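Nrps/pks (Streptomyces albus, PDB 4OPE) probably catalyses decarboxylative condensation of acyl and extender units, as a ketosynthase domain of the "AT-less" type I oxazolomycin polyketide synthase. Local coordinates at residues E95-Q100 with E241-V246; G122-L127 with P168-D173; F471-G476 with L508-E513. All coordinates share one frame; numbering follows the deposited sequence.

Contact 1: residues E95-Q100 with E241-V246; sequences ERIFLQ and EGSGAV
Ile97 and Phe98 of helix 95-100 straddle Ser243, the one side chain of strand 242-246 that meets both of them. Ile97 touches with its CG2 branch, which stands opposite the backbone N and lies against the serine, CG2 to Ser243 OG 3.5 Å and CG2 to Ser243 CB 3.5 Å. Phe98 comes in differently. Its CB leaves the helix across the direction of the strand, and with CG turned away from the backbone N (chi1 -166°) the ring swings back so that one edge runs along the strand. CD1 and CE1 form that edge: Ser243 OG lies near the ring plane, 4.0 Å from Phe98 CD1, and the carbonyl oxygen of Gly244 lies there too, 3.8 Å from Phe98 CE1. A hydroxyl and a backbone carbonyl thus both face the aromatic C-H edge rather than a ring face. Ala245 CB adds an apolar touch from an oblique direction, 4.2 Å from Phe98 CE1. Alternation along the strand brings Ser243 and Ala245 to the helix, while a CB on Gly242 or Gly244 would point the other way. No hydrogen bond crosses between the two segments. The buried hydroxyl of Ser243 is instead satisfied by Thr101 OG1, one helical turn on from Ile97, and Thr101 OG1 also bonds the Ile97 carbonyl, tying the strand to helix 93-108. The axes pass 8.2 Å apart at 39°, a helix laid over a sheet. Strand 242-250 sits between strands 197-204 and 9-17, pairing with Asn204 and Gly202 on one and with Arg17 and Ala15 on the other, while Phe98 also packs on Val155 and Val159 of helix 152-163, filling the seam where the two helices lie side by side on the sheet.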
loop_
_atom_site.group_PDB
_atom_site.type_symbol
_atom_site.label_atom_id
_atom_site.label_comp_id
_atom_site.label_asym_id
_atom_site.label_seq_id
_atom_site.Cartn_x
_atom_site.Cartn_y
_atom_site.Cartn_z
ATOM N N GLU A 95 14.167 1.915 4.159
ATOM C CA GLU A 95 14.180 3.063 3.239
ATOM C C GLU A 95 15.547 3.237 2.564
ATOM O O GLU A 95 15.658 3.455 1.392
ATOM C CB GLU A 95 13.821 4.325 4.009
ATOM C CG GLU A 95 13.611 5.568 3.160
ATOM C CD GLU A 95 12.946 6.727 3.927
ATOM O OE1 GLU A 95 12.755 6.666 5.163
ATOM O OE2 GLU A 95 12.617 7.733 3.285
ATOM N N ARG A 96 16.601 3.053 3.310
ATOM C CA ARG A 96 17.913 3.274 2.771
ATOM C C ARG A 96 18.336 2.204 1.788
ATOM O O ARG A 96 18.901 2.477 0.735
ATOM C CB ARG A 96 18.897 3.295 3.912
ATOM C CG ARG A 96 18.527 4.283 5.029
ATOM C CD ARG A 96 19.627 4.315 6.058
ATOM N NE ARG A 96 19.143 4.068 7.399
ATOM C CZ ARG A 96 19.784 3.347 8.297
ATOM N NH1 ARG A 96 20.913 2.701 8.010
ATOM N NH2 ARG A 96 19.271 3.251 9.493
ATOM N N ILE A 97 18.076 0.965 2.157
ATOM C CA ILE A 97 18.482 -0.158 1.349
ATOM C C ILE A 97 17.706 -0.200 0.054
ATOM O O ILE A 97 18.257 -0.503 -1.010
ATOM C CB ILE A 97 18.314 -1.442 2.144
ATOM C CG1 ILE A 97 19.418 -1.461 3.202
ATOM C CG2 ILE A 97 18.379 -2.654 1.226
ATOM C CD1 ILE A 97 19.397 -2.677 4.090
ATOM N N PHE A 98 16.427 0.102 0.130
ATOM C CA PHE A 98 15.644 0.124 -1.068
ATOM C C PHE A 98 16.131 1.185 -2.088
ATOM O O PHE A 98 16.027 0.994 -3.295
ATOM C CB PHE A 98 14.182 0.326 -0.725
ATOM C CG PHE A 98 13.267 0.028 -1.841
ATOM C CD1 PHE A 98 13.208 -1.238 -2.384
ATOM C CD2 PHE A 98 12.480 0.986 -2.361
ATOM C CE1 PHE A 98 12.364 -1.534 -3.446
ATOM C CE2 PHE A 98 11.626 0.695 -3.429
ATOM C CZ PHE A 98 11.578 -0.568 -3.970
ATOM N N LEU A 99 16.684 2.278 -1.600
ATOM C CA LEU A 99 17.242 3.260 -2.494
ATOM C C LEU A 99 18.413 2.682 -3.273
ATOM O O LEU A 99 18.503 2.819 -4.507
ATOM C CB LEU A 99 17.726 4.457 -1.726
ATOM C CG LEU A 99 16.750 5.579 -1.516
ATOM C CD1 LEU A 99 17.377 6.479 -0.480
ATOM C CD2 LEU A 99 16.483 6.351 -2.798
ATOM N N GLN A 100 19.307 2.004 -2.572
ATOM C CA GLN A 100 20.411 1.363 -3.269
ATOM C C GLN A 100 19.912 0.269 -4.224
ATOM O O GLN A 100 20.416 0.154 -5.340
ATOM C CB GLN A 100 21.457 0.864 -2.289
ATOM C CG GLN A 100 22.006 2.013 -1.408
ATOM C CD GLN A 100 23.022 1.532 -0.358
ATOM O OE1 GLN A 100 22.968 0.412 0.056
ATOM N NE2 GLN A 100 23.904 2.401 0.095
ATOM N N GLU A 241 15.649 -11.518 5.937
ATOM C CA GLU A 241 15.732 -10.158 5.476
ATOM C C GLU A 241 15.945 -10.099 3.943
ATOM O O GLU A 241 16.425 -11.035 3.317
ATOM C CB GLU A 241 16.879 -9.487 6.168
ATOM C CG GLU A 241 16.670 -9.265 7.650
ATOM C CD GLU A 241 17.848 -8.540 8.303
ATOM O OE1 GLU A 241 17.645 -7.669 9.170
ATOM O OE2 GLU A 241 18.997 -8.824 7.946
ATOM N N GLY A 242 15.526 -9.017 3.331
ATOM C CA GLY A 242 15.746 -8.874 1.914
ATOM C C GLY A 242 15.234 -7.581 1.321
ATOM O O GLY A 242 14.378 -6.909 1.879
ATOM N N SER A 243 15.759 -7.270 0.158
ATOM C CA SER A 243 15.344 -6.125 -0.619
ATOM C C SER A 243 15.382 -6.564 -2.076
ATOM O O SER A 243 16.366 -7.216 -2.506
ATOM C CB SER A 243 16.362 -5.010 -0.447
ATOM O OG SER A 243 15.848 -3.781 -0.886
ATOM N N GLY A 244 14.331 -6.227 -2.836
ATOM C CA GLY A 244 14.323 -6.570 -4.206
ATOM C C GLY A 244 13.410 -5.729 -5.025
ATOM O O GLY A 244 12.429 -5.208 -4.535
ATOM N N ALA A 245 13.739 -5.610 -6.311
ATOM C CA ALA A 245 12.904 -4.858 -7.216
ATOM C C ALA A 245 13.100 -5.335 -8.643
ATOM O O ALA A 245 14.181 -5.794 -9.014
ATOM C CB ALA A 245 13.251 -3.388 -7.101
ATOM N N VAL A 246 12.040 -5.210 -9.428
ATOM C CA VAL A 246 12.091 -5.476 -10.825
ATOM C C VAL A 246 11.633 -4.223 -11.550
ATOM O O VAL A 246 10.939 -3.347 -10.983
ATOM C CB VAL A 246 11.150 -6.633 -11.210
ATOM C CG1 VAL A 246 11.612 -7.939 -10.600
ATOM C CG2 VAL A 246 9.720 -6.367 -10.788
#

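Contact 2: residues G122-L127 with P168-D173; sequences GVFVGL and PSIALD
Phe124 reaches over toward strand 169-173 and brings the CZ corner of its ring to Pro168, CZ to Pro168 CB 3.7 Å, with Ile170 running alongside it, Phe124 CE2 to Ile170 CD1 3.8 Å. With CG opposite the carbonyl carbon (chi1 -57°), the ring leans toward the neighbouring strand. Ala186 and Ala189 of helix 178-192 pack against it. On the other face of the sheet Ala171 CB is shared by Val125 CG1, 3.9 Å away, and Leu127 CD1, 4.0 Å away, beneath helix 152-163. Between these two layers the parallel backbones are stitched by five hydrogen bonds, from Val123 N to Pro168 O (2.8 Å, 171° at the hydrogen) through to Leu127 N to Leu172 O (2.9 Å). Farther out, Ser169 OG bonds Ser160 and Asn157 of the covering helix. At the polar end Asp173 divides its carboxylate: OD1 takes the Met175 N-H, and OD2 takes the backbone N-H of Ala153 of the second subunit. Residues 171-173 also pair antiparallel with a strand of that subunit, continuing the sheet through the dimer. Strand 121-126, helix 152-163 and strand 169-173 form a beta-alpha-beta crossover, a building unit of the thiolase fold.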
loop_
_atom_site.group_PDB
_atom_site.type_symbol
_atom_site.label_atom_id
_atom_site.label_comp_id
_atom_site.label_asym_id
_atom_site.label_seq_id
_atom_site.Cartn_x
_atom_site.Cartn_y
_atom_site.Cartn_z
ATOM N N GLY A 122 6.394 4.762 -12.467
ATOM C CA GLY A 122 5.744 4.531 -11.178
ATOM C C GLY A 122 6.647 3.739 -10.227
ATOM O O GLY A 122 7.570 3.056 -10.668
ATOM N N VAL A 123 6.355 3.844 -8.929
ATOM C CA VAL A 123 7.025 3.076 -7.864
ATOM C C VAL A 123 5.986 2.487 -6.944
ATOM O O VAL A 123 5.080 3.205 -6.486
ATOM C CB VAL A 123 7.882 3.977 -7.022
ATOM C CG1 VAL A 123 8.488 3.202 -5.867
ATOM C CG2 VAL A 123 8.953 4.601 -7.887
ATOM N N PHE A 124 6.137 1.182 -6.709
ATOM C CA PHE A 124 5.239 0.316 -5.928
ATOM C C PHE A 124 6.097 -0.654 -5.107
ATOM O O PHE A 124 6.820 -1.497 -5.660
ATOM C CB PHE A 124 4.355 -0.499 -6.857
ATOM C CG PHE A 124 3.540 0.323 -7.806
ATOM C CD1 PHE A 124 4.099 0.861 -8.946
ATOM C CD2 PHE A 124 2.220 0.551 -7.557
ATOM C CE1 PHE A 124 3.345 1.624 -9.823
ATOM C CE2 PHE A 124 1.454 1.332 -8.414
ATOM C CZ PHE A 124 2.015 1.865 -9.555
ATOM N N VAL A 125 6.041 -0.519 -3.785
ATOM C CA VAL A 125 6.927 -1.253 -2.882
ATOM C C VAL A 125 6.157 -1.806 -1.749
ATOM O O VAL A 125 5.372 -1.103 -1.149
ATOM C CB VAL A 125 8.058 -0.348 -2.342
ATOM C CG1 VAL A 125 7.525 0.832 -1.542
ATOM C CG2 VAL A 125 9.102 -1.153 -1.560
ATOM N N GLY A 126 6.369 -3.083 -1.449
ATOM C CA GLY A 126 5.642 -3.724 -0.347
ATOM C C GLY A 126 6.479 -3.800 0.896
ATOM O O GLY A 126 7.684 -4.147 0.845
ATOM N N LEU A 127 5.847 -3.468 2.019
ATOM C CA LEU A 127 6.452 -3.626 3.361
ATOM C C LEU A 127 5.388 -4.077 4.340
ATOM O O LEU A 127 4.192 -3.826 4.121
ATOM C CB LEU A 127 6.983 -2.304 3.831
ATOM C CG LEU A 127 7.906 -1.548 2.873
ATOM C CD1 LEU A 127 7.202 -0.355 2.274
ATOM C CD2 LEU A 127 9.105 -1.045 3.642
ATOM N N PRO A 168 2.780 7.168 -10.194
ATOM C CA PRO A 168 2.290 6.746 -8.895
ATOM C C PRO A 168 3.428 6.358 -7.996
ATOM O O PRO A 168 4.368 5.693 -8.442
ATOM C CB PRO A 168 1.467 5.508 -9.215
ATOM C CG PRO A 168 1.098 5.638 -10.636
ATOM C CD PRO A 168 2.204 6.391 -11.299
ATOM N N SER A 169 3.348 6.755 -6.746
ATOM C CA SER A 169 4.360 6.402 -5.749
ATOM C C SER A 169 3.638 5.862 -4.518
ATOM O O SER A 169 3.148 6.609 -3.745
ATOM C CB SER A 169 5.263 7.631 -5.375
ATOM O OG SER A 169 6.277 7.324 -4.386
ATOM N N ILE A 170 3.621 4.549 -4.337
ATOM C CA ILE A 170 2.763 3.908 -3.367
ATOM C C ILE A 170 3.480 2.856 -2.580
ATOM O O ILE A 170 4.127 2.003 -3.168
ATOM C CB ILE A 170 1.643 3.179 -4.120
ATOM C CG1 ILE A 170 0.917 4.172 -5.039
ATOM C CG2 ILE A 170 0.691 2.520 -3.115
ATOM C CD1 ILE A 170 -0.226 3.565 -5.833
ATOM N N ALA A 171 3.352 2.868 -1.272
ATOM C CA ALA A 171 3.839 1.762 -0.482
ATOM C C ALA A 171 2.644 0.973 -0.021
ATOM O O ALA A 171 1.546 1.519 0.164
ATOM C CB ALA A 171 4.641 2.234 0.708
ATOM N N LEU A 172 2.813 -0.316 0.170
ATOM C CA LEU A 172 1.634 -1.122 0.500
ATOM C C LEU A 172 1.977 -2.324 1.376
ATOM O O LEU A 172 3.071 -2.848 1.294
ATOM C CB LEU A 172 0.864 -1.499 -0.765
ATOM C CG LEU A 172 1.723 -2.263 -1.756
ATOM C CD1 LEU A 172 1.356 -3.733 -1.724
ATOM C CD2 LEU A 172 1.534 -1.715 -3.158
ATOM N N ASP A 173 1.065 -2.672 2.273
ATOM C CA ASP A 173 1.201 -3.821 3.146
ATOM C C ASP A 173 0.054 -4.788 2.852
ATOM O O ASP A 173 -1.103 -4.440 3.018
ATOM C CB ASP A 173 1.163 -3.341 4.598
ATOM C CG ASP A 173 1.418 -4.449 5.615
ATOM O OD1 ASP A 173 1.759 -5.582 5.188
ATOM O OD2 ASP A 173 1.262 -4.164 6.847
#

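Contact 3: residues F471-G476 with L508-E513; sequences FLRGEG and LADALE
The end of helix 458-473 meets helix 505-516 with Leu472 and Ala509 nearest, their CA atoms 6.2 Å apart, before the chain leaves helical geometry at Gly474. This is helix-helix packing in the small alpha/beta region, probably the linker subdomain beside the ketosynthase core, apolar inside and closed at the surface by a salt-bridge network. Leu472 supplies the apolar part: its CD1 touches Leu508 CD2 and also meets Leu512 CD1, 4.2 Å away. Arg473, bent at chi2 (-80°), brings its guanidinium flat over the methyl group of Ala509, CZ to Ala509 CB 3.4 Å, while both acids gather at its edge. Glu513 is gripped side-on by two nitrogens, Arg473 NE to Glu513 OE2 at 2.8 Å and Arg473 NH2 to Glu513 OE1 at 3.2 Å, each from above the carboxylate, whose plane is turned 68° from the guanidinium. With an alanine in place of Glu513, both bonds from Arg473 NE and NH2 to that acid go, and the guanidinium, still tied across this contact to Asp510, is likely to turn more freely above Ala509. Arg473 NH2 is also bonded, almost straight (177°), to the anti side of Asp510 OD1, 2.8 Å away.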
loop_
_atom_site.group_PDB
_atom_site.type_symbol
_atom_site.label_atom_id
_atom_site.label_comp_id
_atom_site.label_asym_id
_atom_site.label_seq_id
_atom_site.Cartn_x
_atom_site.Cartn_y
_atom_site.Cartn_z
ATOM N N PHE A 471 35.248 -9.450 -11.718
ATOM C CA PHE A 471 34.186 -10.064 -12.458
ATOM C C PHE A 471 34.663 -10.592 -13.792
ATOM O O PHE A 471 34.209 -11.650 -14.240
ATOM C CB PHE A 471 33.080 -9.036 -12.705
ATOM C CG PHE A 471 32.004 -9.523 -13.591
ATOM C CD1 PHE A 471 31.049 -10.391 -13.104
ATOM C CD2 PHE A 471 31.959 -9.153 -14.908
ATOM C CE1 PHE A 471 30.038 -10.865 -13.916
ATOM C CE2 PHE A 471 30.947 -9.622 -15.743
ATOM C CZ PHE A 471 29.978 -10.467 -15.237
ATOM N N LEU A 472 35.542 -9.825 -14.444
ATOM C CA LEU A 472 36.061 -10.150 -15.780
ATOM C C LEU A 472 37.028 -11.315 -15.784
ATOM O O LEU A 472 37.178 -11.970 -16.792
ATOM C CB LEU A 472 36.778 -8.938 -16.366
ATOM C CG LEU A 472 35.951 -7.695 -16.728
ATOM C CD1 LEU A 472 36.893 -6.580 -17.118
ATOM C CD2 LEU A 472 34.961 -7.940 -17.855
ATOM N N ARG A 473 37.685 -11.562 -14.656
ATOM C CA ARG A 473 38.494 -12.751 -14.464
ATOM C C ARG A 473 37.631 -13.971 -14.084
ATOM O O ARG A 473 38.042 -15.108 -14.272
ATOM C CB ARG A 473 39.472 -12.528 -13.329
ATOM C CG ARG A 473 40.516 -11.477 -13.551
ATOM C CD ARG A 473 41.630 -12.021 -14.398
ATOM N NE ARG A 473 42.697 -11.031 -14.496
ATOM C CZ ARG A 473 43.471 -10.833 -15.567
ATOM N NH1 ARG A 473 43.311 -11.541 -16.671
ATOM N NH2 ARG A 473 44.406 -9.887 -15.534
ATOM N N GLY A 474 36.454 -13.724 -13.507
ATOM C CA GLY A 474 35.577 -14.792 -13.006
ATOM C C GLY A 474 34.451 -15.093 -13.961
ATOM O O GLY A 474 34.690 -15.493 -15.095
ATOM N N GLU A 475 33.221 -14.832 -13.551
ATOM C CA GLU A 475 32.078 -15.245 -14.366
ATOM C C GLU A 475 31.954 -14.376 -15.602
ATOM O O GLU A 475 31.253 -14.717 -16.533
ATOM C CB GLU A 475 30.761 -15.233 -13.574
ATOM C CG GLU A 475 30.840 -15.859 -12.174
ATOM C CD GLU A 475 29.807 -16.963 -11.898
ATOM O OE1 GLU A 475 29.011 -16.818 -10.928
ATOM O OE2 GLU A 475 29.813 -17.990 -12.629
ATOM N N GLY A 476 32.634 -13.241 -15.625
ATOM C CA GLY A 476 32.556 -12.384 -16.786
ATOM C C GLY A 476 33.517 -12.667 -17.912
ATOM O O GLY A 476 33.463 -11.975 -18.938
ATOM N N LEU A 508 41.534 -6.387 -20.965
ATOM C CA LEU A 508 40.919 -5.351 -20.123
ATOM C C LEU A 508 41.232 -5.583 -18.633
ATOM O O LEU A 508 41.705 -4.663 -17.948
ATOM C CB LEU A 508 39.423 -5.348 -20.326
ATOM C CG LEU A 508 38.582 -4.400 -19.464
ATOM C CD1 LEU A 508 39.029 -2.973 -19.648
ATOM C CD2 LEU A 508 37.125 -4.558 -19.866
ATOM N N ALA A 509 40.991 -6.799 -18.140
ATOM C CA ALA A 509 41.352 -7.124 -16.765
ATOM C C ALA A 509 42.823 -6.819 -16.469
ATOM O O ALA A 509 43.142 -6.219 -15.461
ATOM C CB ALA A 509 41.052 -8.585 -16.475
ATOM N N ASP A 510 43.718 -7.248 -17.346
ATOM C CA ASP A 510 45.124 -6.916 -17.234
ATOM C C ASP A 510 45.343 -5.415 -16.993
ATOM O O ASP A 510 46.141 -5.014 -16.129
ATOM C CB ASP A 510 45.830 -7.256 -18.551
ATOM C CG ASP A 510 46.065 -8.759 -18.749
ATOM O OD1 ASP A 510 45.998 -9.540 -17.776
ATOM O OD2 ASP A 510 46.346 -9.154 -19.910
ATOM N N ALA A 511 44.682 -4.577 -17.790
ATOM C CA ALA A 511 44.941 -3.172 -17.676
ATOM C C ALA A 511 44.415 -2.636 -16.359
ATOM O O ALA A 511 45.076 -1.836 -15.710
ATOM C CB ALA A 511 44.315 -2.406 -18.833
ATOM N N LEU A 512 43.200 -3.044 -15.998
ATOM C CA LEU A 512 42.583 -2.637 -14.744
ATOM C C LEU A 512 43.423 -3.119 -13.566
ATOM O O LEU A 512 43.670 -2.397 -12.649
ATOM C CB LEU A 512 41.152 -3.174 -14.652
ATOM C CG LEU A 512 40.214 -2.711 -15.767
ATOM C CD1 LEU A 512 38.820 -3.185 -15.494
ATOM C CD2 LEU A 512 40.154 -1.217 -15.970
ATOM N N GLU A 513 43.919 -4.331 -13.605
ATOM C CA GLU A 513 44.776 -4.807 -12.501
ATOM C C GLU A 513 46.080 -3.984 -12.416
ATOM O O GLU A 513 46.477 -3.567 -11.340
ATOM C CB GLU A 513 45.023 -6.311 -12.632
ATOM C CG GLU A 513 43.721 -7.075 -12.469
ATOM C CD GLU A 513 43.864 -8.592 -12.453
ATOM O OE1 GLU A 513 45.019 -9.129 -12.515
ATOM O OE2 GLU A 513 42.780 -9.257 -12.383
#

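In the fold
Contacts 1 and 2 belong to one buried body. Their centres lie 12 Å apart, both reach the central sheet, and they touch where Phe98 CZ packs on Val125 CG2 at 3.5 Å; along the chain, both segments of contact 2 fall between those of contact 1. Contact 2 borders the second subunit and, as in other ketosynthases, its strand 169-173 probably leads into the loop bearing the catalytic cysteine ahead of helix 178-192. Contact 3 stands apart, later in the chain and on the far side of its centre from contact 2: nearest atoms are about 17 Å from contact 1 and about 26 Å from contact 2.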